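Local coordinates for protein succinate dehydrogenase (Membrane anchor subunit) (Mycolicibacterium smegmatis, PDB 7D6V) that serves as a membrane anchor subunit of succinate dehydrogenase, holding a Rieske-type iron-sulfur cluster in the membrane, and probably helps pass electrons from succinate oxidation to quinone, at residues C[191-202]-C[246-257]. Numbering follows the deposited sequence.
Sequences ILTGNVILLWVY and ITLGTLVLTDFY
N195 enters helix 246-257 as a knob among T247, T250, L251 and T254; N195, T247 and T254 are buried. With CG anti to the backbone N (chi1 -177°), its amide is carried into the other helix. OD1 lies 3.0 Å from T250 OG1, but it is one of three acceptors, with the carbonyl oxygens of I246 and T247, within reach of the single hydroxyl proton, which leaves this bond unsettled. The ND2 side of the same amide rests against L251 CD2, and T254 OG1 packs on N195 CB at 3.5 Å. Next to this polar knob, T247 CG2 lies against the carbonyl oxygen of L198 and Y202 CB (3.7 Å), while T247 OG1 hangs over one face of the Y202 ring and is hydrogen-bonded to R111. The two segments belong to long helices, 188-204 and 240-264, that pack antiparallel at 155° with axes 9.5 Å apart, within the helical membrane domain. At one end of this pair Y202 touches the bound iron-sulfur cluster, its ring nearly parallel to that of H240, another residue of the cluster pocket. L198 CD1 packs closely on T250 CG2 (3.6 Å) and I246 CG2. Looser are the partly exposed L199 and L251, whose CD2 and CD1 stay 4.3 Å apart. Farthest from the cluster, the likewise partly exposed I191 sets CD1 over the Y257 ring, 3.6 Å from its centroid, in a CH-pi contact.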
ATOM      1  N   ILE C 191      41.079 -22.650  16.029  1.00 15.61           N
ATOM      2  CA  ILE C 191      41.047 -21.588  15.025  1.00 15.61           C
ATOM      3  C   ILE C 191      40.697 -22.155  13.652  1.00 15.61           C
ATOM      4  O   ILE C 191      39.823 -21.631  12.950  1.00 15.61           O
ATOM      5  CB  ILE C 191      42.386 -20.831  15.008  1.00 15.61           C
ATOM      6  CG1 ILE C 191      42.667 -20.245  16.390  1.00 15.61           C
ATOM      7  CG2 ILE C 191      42.369 -19.730  13.964  1.00 15.61           C
ATOM      8  CD1 ILE C 191      44.018 -19.618  16.526  1.00 15.61           C
ATOM      9  N   LEU C 192      41.363 -23.246  13.257  1.00 15.29           N
ATOM     10  CA  LEU C 192      41.113 -23.845  11.949  1.00 15.29           C
ATOM     11  C   LEU C 192      39.678 -24.341  11.820  1.00 15.29           C
ATOM     12  O   LEU C 192      39.033 -24.126  10.788  1.00 15.29           O
ATOM     13  CB  LEU C 192      42.090 -24.993  11.706  1.00 15.29           C
ATOM     14  CG  LEU C 192      43.510 -24.651  11.266  1.00 15.29           C
ATOM     15  CD1 LEU C 192      44.420 -25.848  11.442  1.00 15.29           C
ATOM     16  CD2 LEU C 192      43.514 -24.198   9.823  1.00 15.29           C
ATOM     17  N   THR C 193      39.170 -25.024  12.847  1.00 15.04           N
ATOM     18  CA  THR C 193      37.823 -25.574  12.785  1.00 15.04           C
ATOM     19  C   THR C 193      36.779 -24.470  12.738  1.00 15.04           C
ATOM     20  O   THR C 193      35.802 -24.567  11.985  1.00 15.04           O
ATOM     21  CB  THR C 193      37.588 -26.493  13.981  1.00 15.04           C
ATOM     22  OG1 THR C 193      38.547 -27.555  13.959  1.00 15.04           O
ATOM     23  CG2 THR C 193      36.191 -27.090  13.938  1.00 15.04           C
ATOM     24  N   GLY C 194      36.964 -23.410  13.527  1.00 14.09           N
ATOM     25  CA  GLY C 194      36.051 -22.286  13.442  1.00 14.09           C
ATOM     26  C   GLY C 194      36.061 -21.643  12.071  1.00 14.09           C
ATOM     27  O   GLY C 194      35.007 -21.304  11.525  1.00 14.09           O
ATOM     28  N   ASN C 195      37.253 -21.481  11.489  1.00 13.83           N
ATOM     29  CA  ASN C 195      37.348 -20.904  10.154  1.00 13.83           C
ATOM     30  C   ASN C 195      36.642 -21.776   9.124  1.00 13.83           C
ATOM     31  O   ASN C 195      35.930 -21.266   8.255  1.00 13.83           O
ATOM     32  CB  ASN C 195      38.816 -20.703   9.778  1.00 13.83           C
ATOM     33  CG  ASN C 195      38.986 -20.040   8.429  1.00 13.83           C
ATOM     34  OD1 ASN C 195      38.476 -18.949   8.194  1.00 13.83           O
ATOM     35  ND2 ASN C 195      39.709 -20.698   7.534  1.00 13.83           N
ATOM     36  N   VAL C 196      36.825 -23.093   9.211  1.00 14.02           N
ATOM     37  CA  VAL C 196      36.187 -24.004   8.265  1.00 14.02           C
ATOM     38  C   VAL C 196      34.671 -23.951   8.402  1.00 14.02           C
ATOM     39  O   VAL C 196      33.942 -23.919   7.402  1.00 14.02           O
ATOM     40  CB  VAL C 196      36.730 -25.431   8.457  1.00 14.02           C
ATOM     41  CG1 VAL C 196      35.820 -26.446   7.794  1.00 14.02           C
ATOM     42  CG2 VAL C 196      38.128 -25.532   7.892  1.00 14.02           C
ATOM     43  N   ILE C 197      34.170 -23.936   9.640  1.00 13.42           N
ATOM     44  CA  ILE C 197      32.728 -23.865   9.861  1.00 13.42           C
ATOM     45  C   ILE C 197      32.159 -22.572   9.290  1.00 13.42           C
ATOM     46  O   ILE C 197      31.118 -22.574   8.621  1.00 13.42           O
ATOM     47  CB  ILE C 197      32.414 -24.011  11.362  1.00 13.42           C
ATOM     48  CG1 ILE C 197      32.698 -25.434  11.831  1.00 13.42           C
ATOM     49  CG2 ILE C 197      30.971 -23.639  11.651  1.00 13.42           C
ATOM     50  CD1 ILE C 197      32.662 -25.594  13.332  1.00 13.42           C
ATOM     51  N   LEU C 198      32.833 -21.447   9.538  1.00 12.79           N
ATOM     52  CA  LEU C 198      32.328 -20.170   9.042  1.00 12.79           C
ATOM     53  C   LEU C 198      32.402 -20.094   7.523  1.00 12.79           C
ATOM     54  O   LEU C 198      31.524 -19.503   6.881  1.00 12.79           O
ATOM     55  CB  LEU C 198      33.098 -19.024   9.690  1.00 12.79           C
ATOM     56  CG  LEU C 198      32.674 -18.758  11.135  1.00 12.79           C
ATOM     57  CD1 LEU C 198      33.609 -17.774  11.804  1.00 12.79           C
ATOM     58  CD2 LEU C 198      31.245 -18.257  11.183  1.00 12.79           C
ATOM     59  N   LEU C 199      33.437 -20.689   6.926  1.00 12.38           N
ATOM     60  CA  LEU C 199      33.514 -20.761   5.471  1.00 12.38           C
ATOM     61  C   LEU C 199      32.365 -21.579   4.905  1.00 12.38           C
ATOM     62  O   LEU C 199      31.791 -21.225   3.871  1.00 12.38           O
ATOM     63  CB  LEU C 199      34.852 -21.355   5.040  1.00 12.38           C
ATOM     64  CG  LEU C 199      36.071 -20.440   5.116  1.00 12.38           C
ATOM     65  CD1 LEU C 199      37.316 -21.201   4.706  1.00 12.38           C
ATOM     66  CD2 LEU C 199      35.877 -19.218   4.245  1.00 12.38           C
ATOM     67  N   TRP C 200      32.023 -22.687   5.564  1.00 12.19           N
ATOM     68  CA  TRP C 200      30.873 -23.471   5.128  1.00 12.19           C
ATOM     69  C   TRP C 200      29.587 -22.663   5.222  1.00 12.19           C
ATOM     70  O   TRP C 200      28.733 -22.736   4.333  1.00 12.19           O
ATOM     71  CB  TRP C 200      30.757 -24.748   5.956  1.00 12.19           C
ATOM     72  CG  TRP C 200      31.488 -25.915   5.386  1.00 12.19           C
ATOM     73  CD1 TRP C 200      32.464 -26.639   5.993  1.00 12.19           C
ATOM     74  CD2 TRP C 200      31.287 -26.509   4.100  1.00 12.19           C
ATOM     75  NE1 TRP C 200      32.894 -27.642   5.166  1.00 12.19           N
ATOM     76  CE2 TRP C 200      32.186 -27.586   3.996  1.00 12.19           C
ATOM     77  CE3 TRP C 200      30.438 -26.235   3.024  1.00 12.19           C
ATOM     78  CZ2 TRP C 200      32.260 -28.388   2.864  1.00 12.19           C
ATOM     79  CZ3 TRP C 200      30.516 -27.031   1.902  1.00 12.19           C
ATOM     80  CH2 TRP C 200      31.421 -28.094   1.829  1.00 12.19           C
ATOM     81  N   VAL C 201      29.426 -21.894   6.300  1.00 11.71           N
ATOM     82  CA  VAL C 201      28.231 -21.065   6.449  1.00 11.71           C
ATOM     83  C   VAL C 201      28.143 -20.050   5.315  1.00 11.71           C
ATOM     84  O   VAL C 201      27.083 -19.855   4.707  1.00 11.71           O
ATOM     85  CB  VAL C 201      28.222 -20.378   7.825  1.00 11.71           C
ATOM     86  CG1 VAL C 201      27.067 -19.402   7.923  1.00 11.71           C
ATOM     87  CG2 VAL C 201      28.134 -21.411   8.926  1.00 11.71           C
ATOM     88  N   TYR C 202      29.263 -19.392   5.010  1.00 11.71           N
ATOM     89  CA  TYR C 202      29.274 -18.407   3.933  1.00 11.71           C
ATOM     90  C   TYR C 202      28.980 -19.050   2.583  1.00 11.71           C
ATOM     91  O   TYR C 202      28.239 -18.491   1.768  1.00 11.71           O
ATOM     92  CB  TYR C 202      30.617 -17.683   3.898  1.00 11.71           C
ATOM     93  CG  TYR C 202      30.806 -16.827   2.671  1.00 11.71           C
ATOM     94  CD1 TYR C 202      30.014 -15.709   2.453  1.00 11.71           C
ATOM     95  CD2 TYR C 202      31.769 -17.139   1.726  1.00 11.71           C
ATOM     96  CE1 TYR C 202      30.181 -14.926   1.333  1.00 11.71           C
ATOM     97  CE2 TYR C 202      31.942 -16.364   0.606  1.00 11.71           C
ATOM     98  CZ  TYR C 202      31.147 -15.258   0.414  1.00 11.71           C
ATOM     99  OH  TYR C 202      31.323 -14.483  -0.705  1.00 11.71           O
ATOM    100  N   ILE C 246      32.987 -11.631   7.892  1.00 12.67           N
ATOM    101  CA  ILE C 246      33.445 -12.476   8.989  1.00 12.67           C
ATOM    102  C   ILE C 246      34.444 -13.509   8.487  1.00 12.67           C
ATOM    103  O   ILE C 246      35.465 -13.766   9.133  1.00 12.67           O
ATOM    104  CB  ILE C 246      32.247 -13.135   9.695  1.00 12.67           C
ATOM    105  CG1 ILE C 246      31.508 -12.110  10.551  1.00 12.67           C
ATOM    106  CG2 ILE C 246      32.703 -14.302  10.554  1.00 12.67           C
ATOM    107  CD1 ILE C 246      30.332 -12.684  11.294  1.00 12.67           C
ATOM    108  N   THR C 247      34.175 -14.114   7.329  1.00 12.87           N
ATOM    109  CA  THR C 247      35.092 -15.119   6.807  1.00 12.87           C
ATOM    110  C   THR C 247      36.389 -14.490   6.320  1.00 12.87           C
ATOM    111  O   THR C 247      37.454 -15.099   6.448  1.00 12.87           O
ATOM    112  CB  THR C 247      34.427 -15.928   5.695  1.00 12.87           C
ATOM    113  OG1 THR C 247      33.963 -15.048   4.666  1.00 12.87           O
ATOM    114  CG2 THR C 247      33.278 -16.746   6.246  1.00 12.87           C
ATOM    115  N   LEU C 248      36.331 -13.270   5.781  1.00 13.18           N
ATOM    116  CA  LEU C 248      37.574 -12.571   5.462  1.00 13.18           C
ATOM    117  C   LEU C 248      38.426 -12.390   6.713  1.00 13.18           C
ATOM    118  O   LEU C 248      39.628 -12.703   6.722  1.00 13.18           O
ATOM    119  CB  LEU C 248      37.271 -11.216   4.824  1.00 13.18           C
ATOM    120  CG  LEU C 248      36.793 -11.211   3.373  1.00 13.18           C
ATOM    121  CD1 LEU C 248      36.972  -9.833   2.766  1.00 13.18           C
ATOM    122  CD2 LEU C 248      37.521 -12.265   2.561  1.00 13.18           C
ATOM    123  N   GLY C 249      37.804 -11.912   7.791  1.00 13.23           N
ATOM    124  CA  GLY C 249      38.538 -11.730   9.033  1.00 13.23           C
ATOM    125  C   GLY C 249      39.112 -13.027   9.570  1.00 13.23           C
ATOM    126  O   GLY C 249      40.278 -13.088   9.963  1.00 13.23           O
ATOM    127  N   THR C 250      38.302 -14.086   9.586  1.00 13.72           N
ATOM    128  CA  THR C 250      38.765 -15.347  10.155  1.00 13.72           C
ATOM    129  C   THR C 250      39.853 -15.985   9.302  1.00 13.72           C
ATOM    130  O   THR C 250      40.757 -16.625   9.846  1.00 13.72           O
ATOM    131  CB  THR C 250      37.602 -16.316  10.345  1.00 13.72           C
ATOM    132  OG1 THR C 250      36.957 -16.555   9.091  1.00 13.72           O
ATOM    133  CG2 THR C 250      36.602 -15.748  11.329  1.00 13.72           C
ATOM    134  N   LEU C 251      39.801 -15.813   7.979  1.00 14.33           N
ATOM    135  CA  LEU C 251      40.904 -16.253   7.136  1.00 14.33           C
ATOM    136  C   LEU C 251      42.186 -15.521   7.501  1.00 14.33           C
ATOM    137  O   LEU C 251      43.256 -16.134   7.626  1.00 14.33           O
ATOM    138  CB  LEU C 251      40.563 -16.023   5.664  1.00 14.33           C
ATOM    139  CG  LEU C 251      39.767 -17.103   4.936  1.00 14.33           C
ATOM    140  CD1 LEU C 251      39.123 -16.528   3.688  1.00 14.33           C
ATOM    141  CD2 LEU C 251      40.659 -18.276   4.588  1.00 14.33           C
ATOM    142  N   VAL C 252      42.094 -14.201   7.684  1.00 14.66           N
ATOM    143  CA  VAL C 252      43.290 -13.430   8.009  1.00 14.66           C
ATOM    144  C   VAL C 252      43.874 -13.879   9.344  1.00 14.66           C
ATOM    145  O   VAL C 252      45.087 -14.076   9.469  1.00 14.66           O
ATOM    146  CB  VAL C 252      42.981 -11.922   8.001  1.00 14.66           C
ATOM    147  CG1 VAL C 252      44.155 -11.141   8.555  1.00 14.66           C
ATOM    148  CG2 VAL C 252      42.663 -11.466   6.594  1.00 14.66           C
ATOM    149  N   LEU C 253      43.024 -14.060  10.359  1.00 15.07           N
ATOM    150  CA  LEU C 253      43.537 -14.486  11.661  1.00 15.07           C
ATOM    151  C   LEU C 253      44.075 -15.910  11.635  1.00 15.07           C
ATOM    152  O   LEU C 253      45.065 -16.208  12.310  1.00 15.07           O
ATOM    153  CB  LEU C 253      42.486 -14.329  12.762  1.00 15.07           C
ATOM    154  CG  LEU C 253      42.229 -12.934  13.349  1.00 15.07           C
ATOM    155  CD1 LEU C 253      41.514 -11.972  12.431  1.00 15.07           C
ATOM    156  CD2 LEU C 253      41.474 -13.076  14.662  1.00 15.07           C
ATOM    157  N   THR C 254      43.442 -16.810  10.883  1.00 15.10           N
ATOM    158  CA  THR C 254      43.959 -18.170  10.784  1.00 15.10           C
ATOM    159  C   THR C 254      45.351 -18.175  10.165  1.00 15.10           C
ATOM    160  O   THR C 254      46.279 -18.801  10.697  1.00 15.10           O
ATOM    161  CB  THR C 254      42.991 -19.031   9.977  1.00 15.10           C
ATOM    162  OG1 THR C 254      41.656 -18.780  10.424  1.00 15.10           O
ATOM    163  CG2 THR C 254      43.299 -20.507  10.170  1.00 15.10           C
ATOM    164  N   ASP C 255      45.523 -17.449   9.053  1.00 16.18           N
ATOM    165  CA  ASP C 255      46.854 -17.291   8.472  1.00 16.18           C
ATOM    166  C   ASP C 255      47.836 -16.707   9.474  1.00 16.18           C
ATOM    167  O   ASP C 255      48.962 -17.195   9.606  1.00 16.18           O
ATOM    168  CB  ASP C 255      46.804 -16.406   7.229  1.00 16.18           C
ATOM    169  CG  ASP C 255      48.013 -16.598   6.333  1.00 16.18           C
ATOM    170  OD1 ASP C 255      47.870 -17.072   5.197  1.00 16.18           O
ATOM    171  OD2 ASP C 255      49.132 -16.265   6.774  1.00 16.18           O
ATOM    172  N   PHE C 256      47.442 -15.637  10.164  1.00 15.85           N
ATOM    173  CA  PHE C 256      48.377 -14.949  11.043  1.00 15.85           C
ATOM    174  C   PHE C 256      48.835 -15.858  12.177  1.00 15.85           C
ATOM    175  O   PHE C 256      50.034 -15.930  12.479  1.00 15.85           O
ATOM    176  CB  PHE C 256      47.733 -13.675  11.585  1.00 15.85           C
ATOM    177  CG  PHE C 256      48.697 -12.754  12.263  1.00 15.85           C
ATOM    178  CD1 PHE C 256      49.747 -12.199  11.560  1.00 15.85           C
ATOM    179  CD2 PHE C 256      48.553 -12.444  13.600  1.00 15.85           C
ATOM    180  CE1 PHE C 256      50.636 -11.356  12.176  1.00 15.85           C
ATOM    181  CE2 PHE C 256      49.439 -11.601  14.223  1.00 15.85           C
ATOM    182  CZ  PHE C 256      50.484 -11.057  13.511  1.00 15.85           C
ATOM    183  N   TYR C 257      47.900 -16.581  12.796  1.00 16.06           N
ATOM    184  CA  TYR C 257      48.259 -17.486  13.881  1.00 16.06           C
ATOM    185  C   TYR C 257      49.158 -18.610  13.389  1.00 16.06           C
ATOM    186  O   TYR C 257      50.160 -18.946  14.035  1.00 16.06           O
ATOM    187  CB  TYR C 257      46.999 -18.058  14.534  1.00 16.06           C
ATOM    188  CG  TYR C 257      47.303 -18.958  15.707  1.00 16.06           C
ATOM    189  CD1 TYR C 257      47.466 -18.437  16.979  1.00 16.06           C
ATOM    190  CD2 TYR C 257      47.442 -20.326  15.540  1.00 16.06           C
ATOM    191  CE1 TYR C 257      47.754 -19.252  18.049  1.00 16.06           C
ATOM    192  CE2 TYR C 257      47.729 -21.145  16.605  1.00 16.06           C
ATOM    193  CZ  TYR C 257      47.883 -20.604  17.855  1.00 16.06           C
ATOM    194  OH  TYR C 257      48.167 -21.422  18.919  1.00 16.06           O
TER